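2-methyl-3-hydroxypyridine-5-carboxylic acid oxygenase (Mesorhizobium loti, PDB 3ALJ) uses flavin-adenine dinucleotide and molecular oxygen to oxygenate 2-methyl-3-hydroxypyridine-5-carboxylic acid, probably opening its pyridine ring in vitamin B6 breakdown. Local coordinates at residues Trp56-Gly65 against Ala366-Trp377; His291-Gln299 against Thr336-Ala347. All coordinates share one frame; numbering follows the deposited sequence. Where two conformers were deposited one is given.

In the fold
Interaction 2 is nested along the chain inside the loop that interaction 1 closes: 56-65 comes first, then 291-299, then 336-347 on helix 321-349, and finally 366-377 near the C-terminus. Their centres lie about 18 Å apart, yet they touch. N58 ND2 of interaction 1 probably donates to Q299 OE1 of interaction 2 over 2.9 Å, and W56 NE1 makes a weak hydrogen bond to A298 O. Helix 300-314 packs against both contacts, and helix 321-349 is followed in the chain by helix 364-367. Interaction 2 holds pocket residues of the flavin, while interaction 1 lies further out and ties the chain's end back to the FAD-binding domain.

Interaction 1 (Trp56-Gly65 against Ala366-Trp377); sequences WHNGLRVLEG and ARYDPLRRVYSW. With BME (beta-mercaptoethanol), chain D.
A C-terminal beta hairpin, strands 368-369 and 374-375, lies with the end of helix 364-367 along helix 57-65, joined chiefly through H57 to A366 and R61 to D369. H57 ND1 donates to A366 O over 2.8 Å, with the acceptor in the imidazole plane; CG anti to the backbone N (chi1 163°) turns the ring this way. N58 N adds a weak bond to the same oxygen. The indole edge of W377 meets one face of the H57 ring in a T-shaped pair, planes 69° apart and H57 CD2 3.4 Å from W377 CD1. One turn on, R61 bends at chi2 and chi3 and grips D369 side-on, NE to OD1 at 2.9 Å and NH2 to OD2 at 2.8 Å. The flat groups are turned 64° apart, and NE comes from above the carboxylate plane. L371 N reaches D369 OD1 from the opposite face at 2.9 Å, closing an Asx turn, while L371 CD1 covers one guanidinium face. R61 NH1 continues to E64 OE2 at 3.0 Å, and V62 CG2 packs on P370 CG. An alanine at R61 would remove the guanidinium and is likely to leave D369 without its countercharge on the helix and L371 CD1 without its flat support. The buried D369 carboxylate, its charge probably offset by R61, suggests that charge as well as apolar packing holds the turn to the helix.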
loop_
_atom_site.group_PDB
_atom_site.type_symbol
_atom_site.label_atom_id
_atom_site.label_comp_id
_atom_site.label_asym_id
_atom_site.label_seq_id
_atom_site.Cartn_x
_atom_site.Cartn_y
_atom_site.Cartn_z
ATOM N N TRP A 56 -3.208 5.850 6.683
ATOM C CA TRP A 56 -3.068 6.921 7.680
ATOM C C TRP A 56 -3.725 8.161 7.139
ATOM O O TRP A 56 -4.220 8.204 6.012
ATOM C CB TRP A 56 -1.608 7.201 7.964
ATOM C CG TRP A 56 -0.807 5.945 8.338
ATOM C CD1 TRP A 56 -0.396 4.949 7.469
ATOM C CD2 TRP A 56 -0.358 5.536 9.637
ATOM N NE1 TRP A 56 0.269 3.930 8.151
ATOM C CE2 TRP A 56 0.302 4.281 9.494
ATOM C CE3 TRP A 56 -0.410 6.151 10.907
ATOM C CZ2 TRP A 56 0.895 3.623 10.580
ATOM C CZ3 TRP A 56 0.154 5.490 11.985
ATOM C CH2 TRP A 56 0.819 4.276 11.849
ATOM N N HIS A 57 -3.700 9.247 7.912
ATOM C CA HIS A 57 -4.232 10.485 7.510
ATOM C C HIS A 57 -3.922 10.889 6.076
ATOM O O HIS A 57 -4.832 11.314 5.379
ATOM C CB HIS A 57 -3.611 11.573 8.494
ATOM C CG HIS A 57 -3.695 13.004 8.034
ATOM N ND1 HIS A 57 -2.589 13.628 7.490
ATOM C CD2 HIS A 57 -4.711 13.898 7.997
ATOM C CE1 HIS A 57 -2.922 14.882 7.162
ATOM N NE2 HIS A 57 -4.213 15.078 7.456
ATOM N N ASN A 58 -2.665 10.755 5.651
ATOM C CA ASN A 58 -2.365 11.175 4.265
ATOM C C ASN A 58 -3.205 10.367 3.196
ATOM O O ASN A 58 -3.772 10.975 2.290
ATOM C CB ASN A 58 -0.854 11.000 3.982
ATOM C CG ASN A 58 -0.333 9.536 4.099
ATOM O OD1 ASN A 58 -0.736 8.764 5.004
ATOM N ND2 ASN A 58 0.637 9.204 3.232
ATOM N N GLY A 59 -3.295 9.042 3.394
ATOM C CA GLY A 59 -4.112 8.198 2.469
ATOM C C GLY A 59 -5.552 8.495 2.620
ATOM O O GLY A 59 -6.298 8.462 1.625
ATOM N N LEU A 60 -6.029 8.701 3.862
ATOM C CA LEU A 60 -7.424 8.983 4.087
ATOM C C LEU A 60 -7.816 10.328 3.420
ATOM O O LEU A 60 -8.938 10.418 2.901
ATOM C CB LEU A 60 -7.726 8.949 5.608
ATOM C CG LEU A 60 -7.573 7.584 6.236
ATOM C CD1 LEU A 60 -7.626 7.749 7.764
ATOM C CD2 LEU A 60 -8.639 6.577 5.755
ATOM N N ARG A 61 -6.914 11.331 3.435
ATOM C CA ARG A 61 -7.189 12.628 2.795
ATOM C C ARG A 61 -7.192 12.414 1.279
ATOM O O ARG A 61 -8.021 13.062 0.612
ATOM C CB ARG A 61 -6.060 13.591 3.208
ATOM C CG ARG A 61 -6.198 14.134 4.669
ATOM C CD ARG A 61 -7.518 14.947 4.875
ATOM N NE ARG A 61 -7.304 16.286 4.320
ATOM C CZ ARG A 61 -8.093 17.300 4.601
ATOM N NH1 ARG A 61 -9.272 17.055 5.143
ATOM N NH2 ARG A 61 -7.714 18.535 4.196
ATOM N N VAL A 62 -6.339 11.527 0.726
ATOM C CA VAL A 62 -6.517 11.227 -0.685
ATOM C C VAL A 62 -7.907 10.684 -0.923
ATOM O O VAL A 62 -8.599 11.115 -1.873
ATOM C CB VAL A 62 -5.467 10.214 -1.174
ATOM C CG1 VAL A 62 -5.776 9.787 -2.641
ATOM C CG2 VAL A 62 -4.053 10.805 -1.131
ATOM N N LEU A 63 -8.357 9.709 -0.107
ATOM C CA LEU A 63 -9.690 9.153 -0.338
ATOM C C LEU A 63 -10.780 10.206 -0.284
ATOM O O LEU A 63 -11.751 10.197 -1.056
ATOM C CB LEU A 63 -10.027 8.020 0.703
ATOM C CG LEU A 63 -9.188 6.753 0.450
ATOM C CD1 LEU A 63 -9.294 5.884 1.672
ATOM C CD2 LEU A 63 -9.763 5.987 -0.760
ATOM N N GLU A 64 -10.647 11.148 0.672
ATOM C CA GLU A 64 -11.585 12.305 0.687
ATOM C C GLU A 64 -11.571 13.064 -0.597
ATOM O O GLU A 64 -12.628 13.440 -1.110
ATOM C CB GLU A 64 -11.143 13.177 1.896
ATOM C CG GLU A 64 -12.138 14.311 2.139
ATOM C CD GLU A 64 -11.744 15.226 3.394
ATOM O OE1 GLU A 64 -12.291 16.349 3.356
ATOM O OE2 GLU A 64 -10.956 14.767 4.240
ATOM N N GLY A 65 -10.360 13.399 -1.076
ATOM C CA GLY A 65 -10.182 14.127 -2.376
ATOM C C GLY A 65 -10.750 13.297 -3.537
ATOM O O GLY A 65 -11.111 13.907 -4.539
ATOM N N ALA A 366 2.777 10.318 7.079
ATOM C CA ALA A 366 1.308 10.209 7.481
ATOM C C ALA A 366 0.740 11.593 7.805
ATOM O O ALA A 366 -0.438 11.797 7.579
ATOM C CB ALA A 366 1.223 9.321 8.702
ATOM N N ARG A 367 1.587 12.505 8.323
ATOM C CA ARG A 367 1.129 13.847 8.663
ATOM C C ARG A 367 0.818 14.697 7.493
ATOM O O ARG A 367 0.086 15.720 7.614
ATOM C CB ARG A 367 2.177 14.544 9.549
ATOM C CG ARG A 367 2.207 13.922 10.969
ATOM C CD ARG A 367 3.295 14.568 11.819
ATOM N NE ARG A 367 2.871 15.936 11.986
ATOM C CZ ARG A 367 3.540 16.978 11.552
ATOM N NH1 ARG A 367 4.784 16.862 11.021
ATOM N NH2 ARG A 367 2.915 18.135 11.662
ATOM N N TYR A 368 1.396 14.395 6.284
ATOM C CA TYR A 368 1.185 15.221 5.132
ATOM C C TYR A 368 -0.264 15.186 4.696
ATOM O O TYR A 368 -0.893 14.106 4.546
ATOM C CB TYR A 368 2.110 14.713 3.974
ATOM C CG TYR A 368 1.953 15.566 2.732
ATOM C CD1 TYR A 368 2.296 16.960 2.786
ATOM C CD2 TYR A 368 1.367 15.049 1.574
ATOM C CE1 TYR A 368 2.113 17.751 1.656
ATOM C CE2 TYR A 368 1.249 15.829 0.441
ATOM C CZ TYR A 368 1.563 17.221 0.511
ATOM O OH TYR A 368 1.398 18.031 -0.605
ATOM N N ASP A 369 -0.882 16.383 4.474
ATOM C CA ASP A 369 -2.220 16.457 3.884
ATOM C C ASP A 369 -2.086 16.850 2.408
ATOM O O ASP A 369 -1.787 18.002 2.098
ATOM C CB ASP A 369 -3.009 17.572 4.585
ATOM C CG ASP A 369 -4.277 17.803 3.876
ATOM O OD1 ASP A 369 -4.778 16.951 3.136
ATOM O OD2 ASP A 369 -4.889 18.852 4.087
ATOM N N PRO A 370 -2.318 15.932 1.474
ATOM C CA PRO A 370 -2.191 16.262 0.092
ATOM C C PRO A 370 -3.245 17.249 -0.375
ATOM O O PRO A 370 -3.005 17.878 -1.449
ATOM C CB PRO A 370 -2.390 14.853 -0.595
ATOM C CG PRO A 370 -3.280 14.143 0.385
ATOM C CD PRO A 370 -2.735 14.552 1.718
ATOM N N LEU A 371 -4.401 17.440 0.295
ATOM C CA LEU A 371 -5.465 18.346 -0.258
ATOM C C LEU A 371 -4.996 19.795 -0.035
ATOM O O LEU A 371 -5.063 20.631 -0.981
ATOM C CB LEU A 371 -6.767 18.031 0.476
ATOM C CG LEU A 371 -7.246 16.546 0.464
ATOM C CD1 LEU A 371 -8.705 16.533 0.921
ATOM C CD2 LEU A 371 -7.129 16.085 -0.983
ATOM N N ARG A 372 -4.546 20.088 1.171
ATOM C CA ARG A 372 -4.031 21.453 1.501
ATOM C C ARG A 372 -2.583 21.636 1.267
ATOM O O ARG A 372 -2.071 22.810 1.302
ATOM C CB ARG A 372 -4.223 21.796 2.974
ATOM C CG ARG A 372 -5.712 21.942 3.226
ATOM C CD ARG A 372 -6.022 22.291 4.665
ATOM N NE ARG A 372 -5.422 23.566 4.975
ATOM C CZ ARG A 372 -4.737 23.747 6.090
ATOM N NH1 ARG A 372 -4.697 22.747 6.961
ATOM N NH2 ARG A 372 -4.203 24.948 6.369
ATOM N N ARG A 373 -1.825 20.556 1.013
ATOM C CA ARG A 373 -0.390 20.621 0.790
ATOM C C ARG A 373 0.376 21.158 2.001
ATOM O O ARG A 373 1.324 21.946 1.893
ATOM C CB ARG A 373 -0.005 21.445 -0.525
ATOM C CG ARG A 373 -0.838 20.993 -1.708
ATOM C CD ARG A 373 -0.377 21.854 -2.907
ATOM N NE ARG A 373 -1.442 21.757 -3.885
ATOM C CZ ARG A 373 -1.199 21.863 -5.223
ATOM N NH1 ARG A 373 -2.282 21.807 -6.008
ATOM N NH2 ARG A 373 0.084 22.016 -5.631
ATOM N N VAL A 374 -0.052 20.738 3.206
ATOM C CA VAL A 374 0.700 21.105 4.462
ATOM C C VAL A 374 0.798 19.902 5.306
ATOM O O VAL A 374 0.066 18.889 5.012
ATOM C CB VAL A 374 -0.132 22.163 5.270
ATOM C CG1 VAL A 374 -0.231 23.522 4.385
ATOM C CG2 VAL A 374 -1.513 21.646 5.644
ATOM N N TYR A 375 1.610 19.956 6.348
ATOM C CA TYR A 375 1.684 18.880 7.364
ATOM C C TYR A 375 0.740 19.225 8.485
ATOM O O TYR A 375 0.713 20.431 8.935
ATOM C CB TYR A 375 3.114 18.758 7.879
ATOM C CG TYR A 375 4.058 18.253 6.831
ATOM C CD1 TYR A 375 4.630 19.116 5.877
ATOM C CD2 TYR A 375 4.207 16.895 6.691
ATOM C CE1 TYR A 375 5.440 18.578 4.867
ATOM C CE2 TYR A 375 5.044 16.331 5.722
ATOM C CZ TYR A 375 5.689 17.163 4.865
ATOM O OH TYR A 375 6.572 16.676 3.884
ATOM N N SER A 376 -0.075 18.267 8.912
ATOM C CA SER A 376 -1.047 18.513 9.971
ATOM C C SER A 376 -0.777 17.541 11.119
ATOM O O SER A 376 0.289 16.917 11.250
ATOM C CB SER A 376 -2.431 18.292 9.350
ATOM O OG SER A 376 -3.550 18.573 10.251
ATOM N N TRP A 377 -1.703 17.487 12.085
ATOM C CA TRP A 377 -1.648 16.536 13.234
ATOM C C TRP A 377 -0.308 16.584 13.889
ATOM O O TRP A 377 0.405 15.581 13.937
ATOM C CB TRP A 377 -2.090 15.122 12.829
ATOM C CG TRP A 377 -3.531 15.201 12.344
ATOM C CD1 TRP A 377 -3.959 15.240 10.997
ATOM C CD2 TRP A 377 -4.723 15.243 13.155
ATOM N NE1 TRP A 377 -5.371 15.355 10.987
ATOM C CE2 TRP A 377 -5.838 15.357 12.268
ATOM C CE3 TRP A 377 -4.963 15.299 14.564
ATOM C CZ2 TRP A 377 -7.141 15.529 12.765
ATOM C CZ3 TRP A 377 -6.250 15.430 15.023
ATOM C CH2 TRP A 377 -7.312 15.570 14.093
HETATM C C1 BME D . 3.375 11.244 1.902
HETATM C C2 BME D . 3.345 9.711 1.552
HETATM O O1 BME D . 2.081 11.599 2.408
HETATM S S2 BME D . 4.962 9.416 0.650
#

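Interaction 2 (His291-Gln299 against Thr336-Ala347). With FAD (flavin-adenine dinucleotide), chain B.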
loop_
_atom_site.group_PDB
_atom_site.type_symbol
_atom_site.label_atom_id
_atom_site.label_comp_id
_atom_site.label_asym_id
_atom_site.label_seq_id
_atom_site.Cartn_x
_atom_site.Cartn_y
_atom_site.Cartn_z
ATOM N N HIS A 291 8.615 3.525 -6.639
ATOM C CA HIS A 291 9.160 3.728 -5.266
ATOM C C HIS A 291 8.670 2.672 -4.294
ATOM O O HIS A 291 8.412 2.941 -3.128
ATOM C CB HIS A 291 8.769 5.176 -4.798
ATOM C CG HIS A 291 7.308 5.444 -4.797
ATOM N ND1 HIS A 291 6.411 4.792 -3.971
ATOM C CD2 HIS A 291 6.586 6.344 -5.511
ATOM C CE1 HIS A 291 5.183 5.289 -4.209
ATOM N NE2 HIS A 291 5.255 6.197 -5.130
ATOM N N ALA A 292 8.640 1.429 -4.721
ATOM C CA ALA A 292 8.320 0.391 -3.761
ATOM C C ALA A 292 9.277 0.318 -2.603
ATOM O O ALA A 292 10.478 0.599 -2.790
ATOM C CB ALA A 292 8.312 -0.983 -4.429
ATOM N N MET A 293 8.785 0.106 -1.376
ATOM C CA MET A 293 9.543 0.305 -0.155
ATOM C C MET A 293 9.299 -0.773 0.870
ATOM O O MET A 293 8.352 -1.558 0.723
ATOM C CB MET A 293 9.268 1.714 0.362
ATOM C CG MET A 293 7.837 1.901 0.865
ATOM S SD MET A 293 7.571 3.566 1.568
ATOM C CE MET A 293 7.328 4.497 0.023
ATOM N N CYS A 294 10.130 -0.808 1.879
ATOM C CA CYS A 294 9.839 -1.683 2.981
ATOM C C CYS A 294 8.556 -1.280 3.696
ATOM O O CYS A 294 8.294 -0.088 3.790
ATOM C CB CYS A 294 10.994 -1.642 4.010
ATOM S SG CYS A 294 12.571 -2.312 3.265
ATOM N N PRO A 295 7.763 -2.243 4.158
ATOM C CA PRO A 295 6.455 -1.893 4.750
ATOM C C PRO A 295 6.428 -1.564 6.239
ATOM O O PRO A 295 5.332 -1.367 6.784
ATOM C CB PRO A 295 5.614 -3.139 4.426
ATOM C CG PRO A 295 6.593 -4.276 4.571
ATOM C CD PRO A 295 7.872 -3.722 3.854
ATOM N N ALA A 296 7.624 -1.315 6.821
ATOM C CA ALA A 296 7.633 -1.023 8.268
ATOM C C ALA A 296 6.750 0.126 8.657
ATOM O O ALA A 296 6.122 0.082 9.737
ATOM C CB ALA A 296 9.120 -0.767 8.766
ATOM N N LEU A 297 6.740 1.213 7.891
ATOM C CA LEU A 297 5.903 2.361 8.226
ATOM C C LEU A 297 4.556 2.368 7.607
ATOM O O LEU A 297 3.784 3.343 7.785
ATOM C CB LEU A 297 6.653 3.696 7.933
ATOM C CG LEU A 297 7.934 3.922 8.709
ATOM C CD1 LEU A 297 8.551 5.283 8.090
ATOM C CD2 LEU A 297 7.586 3.974 10.229
ATOM N N ALA A 298 4.216 1.261 6.889
ATOM C CA ALA A 298 2.878 1.101 6.275
ATOM C C ALA A 298 2.498 2.349 5.483
ATOM O O ALA A 298 1.436 2.935 5.618
ATOM C CB ALA A 298 1.799 0.769 7.386
ATOM N N GLN A 299 3.411 2.697 4.556
ATOM C CA GLN A 299 3.283 3.826 3.660
ATOM C C GLN A 299 3.407 3.560 2.176
ATOM O O GLN A 299 3.454 4.485 1.330
ATOM C CB GLN A 299 4.280 4.958 4.065
ATOM C CG GLN A 299 3.725 5.746 5.315
ATOM C CD GLN A 299 2.503 6.594 4.962
ATOM O OE1 GLN A 299 2.254 6.918 3.806
ATOM N NE2 GLN A 299 1.686 6.926 5.957
ATOM N N THR A 336 8.541 11.024 -0.349
ATOM C CA THR A 336 8.604 9.556 -0.624
ATOM C C THR A 336 10.019 9.045 -0.485
ATOM O O THR A 336 10.197 7.967 0.106
ATOM C CB THR A 336 8.121 9.300 -2.055
ATOM O OG1 THR A 336 6.678 9.433 -2.095
ATOM C CG2 THR A 336 8.432 7.808 -2.424
ATOM N N ASP A 337 11.073 9.797 -0.943
ATOM C CA ASP A 337 12.390 9.302 -0.813
ATOM C C ASP A 337 12.764 9.166 0.666
ATOM O O ASP A 337 13.379 8.202 1.088
ATOM C CB ASP A 337 13.365 10.327 -1.436
ATOM C CG ASP A 337 13.471 10.229 -2.897
ATOM O OD1 ASP A 337 13.010 9.290 -3.535
ATOM O OD2 ASP A 337 14.037 11.212 -3.456
ATOM N N ARG A 338 12.336 10.150 1.473
ATOM C CA ARG A 338 12.636 10.111 2.933
ATOM C C ARG A 338 11.917 8.984 3.619
ATOM O O ARG A 338 12.459 8.264 4.430
ATOM C CB ARG A 338 12.214 11.435 3.660
ATOM C CG ARG A 338 13.262 12.524 3.368
ATOM C CD ARG A 338 13.049 13.840 4.238
ATOM N NE ARG A 338 11.722 14.426 4.034
ATOM C CZ ARG A 338 11.407 15.371 3.122
ATOM N NH1 ARG A 338 12.398 15.835 2.322
ATOM N NH2 ARG A 338 10.179 15.833 3.019
ATOM N N CYS A 339 10.635 8.806 3.222
ATOM C CA CYS A 339 9.850 7.726 3.845
ATOM C C CYS A 339 10.365 6.284 3.477
ATOM O O CYS A 339 10.508 5.438 4.315
ATOM C CB CYS A 339 8.369 7.917 3.460
ATOM S SG CYS A 339 7.269 6.668 4.171
ATOM N N GLN A 340 10.756 6.164 2.201
ATOM C CA GLN A 340 11.359 4.895 1.759
ATOM C C GLN A 340 12.650 4.582 2.533
ATOM O O GLN A 340 12.877 3.480 2.979
ATOM C CB GLN A 340 11.564 4.973 0.230
ATOM C CG GLN A 340 12.319 3.806 -0.283
ATOM C CD GLN A 340 12.576 3.955 -1.778
ATOM O OE1 GLN A 340 13.186 4.932 -2.208
ATOM N NE2 GLN A 340 12.051 3.013 -2.601
ATOM N N ALA A 341 13.451 5.655 2.677
ATOM C CA ALA A 341 14.706 5.397 3.391
ATOM C C ALA A 341 14.513 5.056 4.902
ATOM O O ALA A 341 15.114 4.101 5.361
ATOM C CB ALA A 341 15.638 6.671 3.275
ATOM N N LEU A 342 13.585 5.811 5.524
ATOM C CA LEU A 342 13.356 5.599 6.934
ATOM C C LEU A 342 12.696 4.230 7.159
ATOM O O LEU A 342 13.017 3.501 8.080
ATOM C CB LEU A 342 12.548 6.774 7.533
ATOM C CG LEU A 342 12.373 6.596 9.063
ATOM C CD1 LEU A 342 13.769 6.616 9.756
ATOM C CD2 LEU A 342 11.575 7.832 9.540
ATOM N N SER A 343 11.755 3.882 6.277
ATOM C CA SER A 343 11.121 2.535 6.345
ATOM C C SER A 343 12.140 1.428 6.266
ATOM O O SER A 343 12.104 0.448 6.955
ATOM C CB SER A 343 10.137 2.425 5.151
ATOM O OG SER A 343 9.062 3.318 5.445
ATOM N N GLY A 344 13.044 1.611 5.277
ATOM C CA GLY A 344 14.112 0.639 5.136
ATOM C C GLY A 344 15.048 0.512 6.341
ATOM O O GLY A 344 15.480 -0.584 6.699
ATOM N N ASP A 345 15.342 1.682 6.912
ATOM C CA ASP A 345 16.189 1.669 8.128
ATOM C C ASP A 345 15.463 0.984 9.283
ATOM O O ASP A 345 15.991 0.086 9.913
ATOM C CB ASP A 345 16.464 3.108 8.443
ATOM C CG ASP A 345 17.300 3.302 9.695
ATOM O OD1 ASP A 345 16.867 3.011 10.851
ATOM O OD2 ASP A 345 18.398 3.775 9.550
ATOM N N TYR A 346 14.189 1.308 9.483
ATOM C CA TYR A 346 13.463 0.579 10.550
ATOM C C TYR A 346 13.375 -0.878 10.287
ATOM O O TYR A 346 13.545 -1.655 11.205
ATOM C CB TYR A 346 11.991 1.121 10.577
ATOM C CG TYR A 346 11.814 2.336 11.494
ATOM C CD1 TYR A 346 12.836 3.264 11.821
ATOM C CD2 TYR A 346 10.615 2.524 12.115
ATOM C CE1 TYR A 346 12.590 4.404 12.673
ATOM C CE2 TYR A 346 10.404 3.567 12.950
ATOM C CZ TYR A 346 11.337 4.486 13.253
ATOM O OH TYR A 346 11.141 5.548 14.135
ATOM N N ALA A 347 13.135 -1.268 9.020
ATOM C CA ALA A 347 13.010 -2.726 8.785
ATOM C C ALA A 347 14.356 -3.423 9.066
ATOM O O ALA A 347 14.384 -4.422 9.752
ATOM C CB ALA A 347 12.636 -2.886 7.328
HETATM P PA FAD B . 0.046 -2.686 -7.259
HETATM O O1A FAD B . -0.846 -2.648 -6.059
HETATM O O2A FAD B . 1.012 -3.714 -7.386
HETATM O O5B FAD B . -0.924 -2.696 -8.517
HETATM C C5B FAD B . -0.392 -2.767 -9.881
HETATM C C4B FAD B . -1.583 -3.296 -10.654
HETATM O O4B FAD B . -1.065 -3.274 -12.029
HETATM C C3B FAD B . -1.936 -4.714 -10.396
HETATM O O3B FAD B . -3.365 -4.884 -10.292
HETATM C C2B FAD B . -1.271 -5.487 -11.592
HETATM O O2B FAD B . -1.967 -6.695 -11.947
HETATM C C1B FAD B . -1.419 -4.534 -12.733
HETATM N N9A FAD B . -0.377 -4.610 -13.705
HETATM C C8A FAD B . 0.936 -4.999 -13.563
HETATM N N7A FAD B . 1.619 -4.853 -14.709
HETATM C C5A FAD B . 0.708 -4.361 -15.632
HETATM C C6A FAD B . 0.847 -3.929 -16.948
HETATM N N6A FAD B . 2.055 -4.036 -17.598
HETATM N N1A FAD B . -0.252 -3.459 -17.543
HETATM C C2A FAD B . -1.443 -3.394 -16.937
HETATM N N3A FAD B . -1.644 -3.761 -15.638
HETATM C C4A FAD B . -0.527 -4.215 -15.004
HETATM N N1 FAD B . 1.137 -0.033 1.984
HETATM C C2 FAD B . 0.397 0.697 2.799
HETATM O O2 FAD B . 0.038 1.856 2.537
HETATM N N3 FAD B . -0.003 0.174 4.029
HETATM C C4 FAD B . 0.324 -1.128 4.411
HETATM O O4 FAD B . -0.202 -1.612 5.482
HETATM C C4X FAD B . 1.116 -1.859 3.543
HETATM N N5 FAD B . 1.580 -3.161 3.937
HETATM C C5X FAD B . 2.427 -3.855 3.093
HETATM C C6 FAD B . 2.984 -5.083 3.491
HETATM C C7 FAD B . 3.772 -5.804 2.630
HETATM C C7M FAD B . 4.356 -7.167 3.099
HETATM C C8 FAD B . 4.092 -5.302 1.386
HETATM C C8M FAD B . 5.008 -6.066 0.403
HETATM C C9 FAD B . 3.550 -4.075 0.978
HETATM C C9A FAD B . 2.741 -3.311 1.854
HETATM N N10 FAD B . 2.198 -2.006 1.470
HETATM C C10 FAD B . 1.448 -1.300 2.334
HETATM C "C1'" FAD B . 2.585 -1.421 0.100
HETATM C "C2'" FAD B . 1.437 -1.642 -0.877
HETATM O "O2'" FAD B . 1.136 -3.051 -0.944
HETATM C "C3'" FAD B . 1.888 -1.231 -2.291
HETATM O "O3'" FAD B . 2.798 -0.078 -2.137
HETATM C "C4'" FAD B . 0.799 -0.770 -3.168
HETATM O "O4'" FAD B . -0.088 -1.907 -3.369
HETATM C "C5'" FAD B . 1.297 -0.371 -4.518
HETATM O "O5'" FAD B . 0.186 0.031 -5.313
HETATM P P FAD B . 0.436 0.176 -6.867
HETATM O O1P FAD B . -0.873 0.531 -7.432
HETATM O O2P FAD B . 1.624 1.034 -7.172
HETATM O O3P FAD B . 0.878 -1.305 -7.346
HETATM O O HOH W 1 12.406 0.947 1.936
HETATM O O HOH W 2 6.500 1.937 4.687
#
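T336 begins the contact by laying its CG2 methyl over one face of the H291 imidazole, a CH-pi approach with CG2 3.9 Å from the ring centroid; its hydroxyl OG1 turns instead to N307 of helix 300-314. One turn on, C339 points SG at the aliphatic base of Q299, 3.4 Å from CB, and near M293 SD. The amide end of Q299 leads elsewhere, to N58. Q340 stretches out fully beyond CG, its CG lying against M293 CB, so that NE2 can donate to A292 O at 2.9 Å. That oxygen lies in the glutamine's amide plane, but NE2 stands above the plane of the A292 carbonyl; NE2 also bonds to T273 O. Q340 O receives a bond from a water that accepts from C294 N, linking helix and loop again. In one of its two conformers S343 places OG beside its backbone N (chi1 -70°), donates to C339 O at 2.8 Å and lies against L297 CD1. A second water donates to C294 O, accepts from Q299 N and, in that conformer, donates to S343 OG, bridging helix to the curled loop. C294 SG, covalently linked to a beta-mercaptoethanol, lies 3.8 Å from G344 CA. At Y346, L297 CD2 approaches the ring obliquely, 3.9 Å from Y346 CD2; Y346 CB lies against A296 CB, and OH bonds to M357 O. A347 CB closes the series, 3.9 Å from C294 CB. The loop's other side serves the cofactor: P295 CB is 3.4 Å from FAD C6. A loop between D288, which binds FAD, and helix 300-314, backed by a long helix, fits the isoalloxazine site of the flavin-dependent aromatic hydroxylase family.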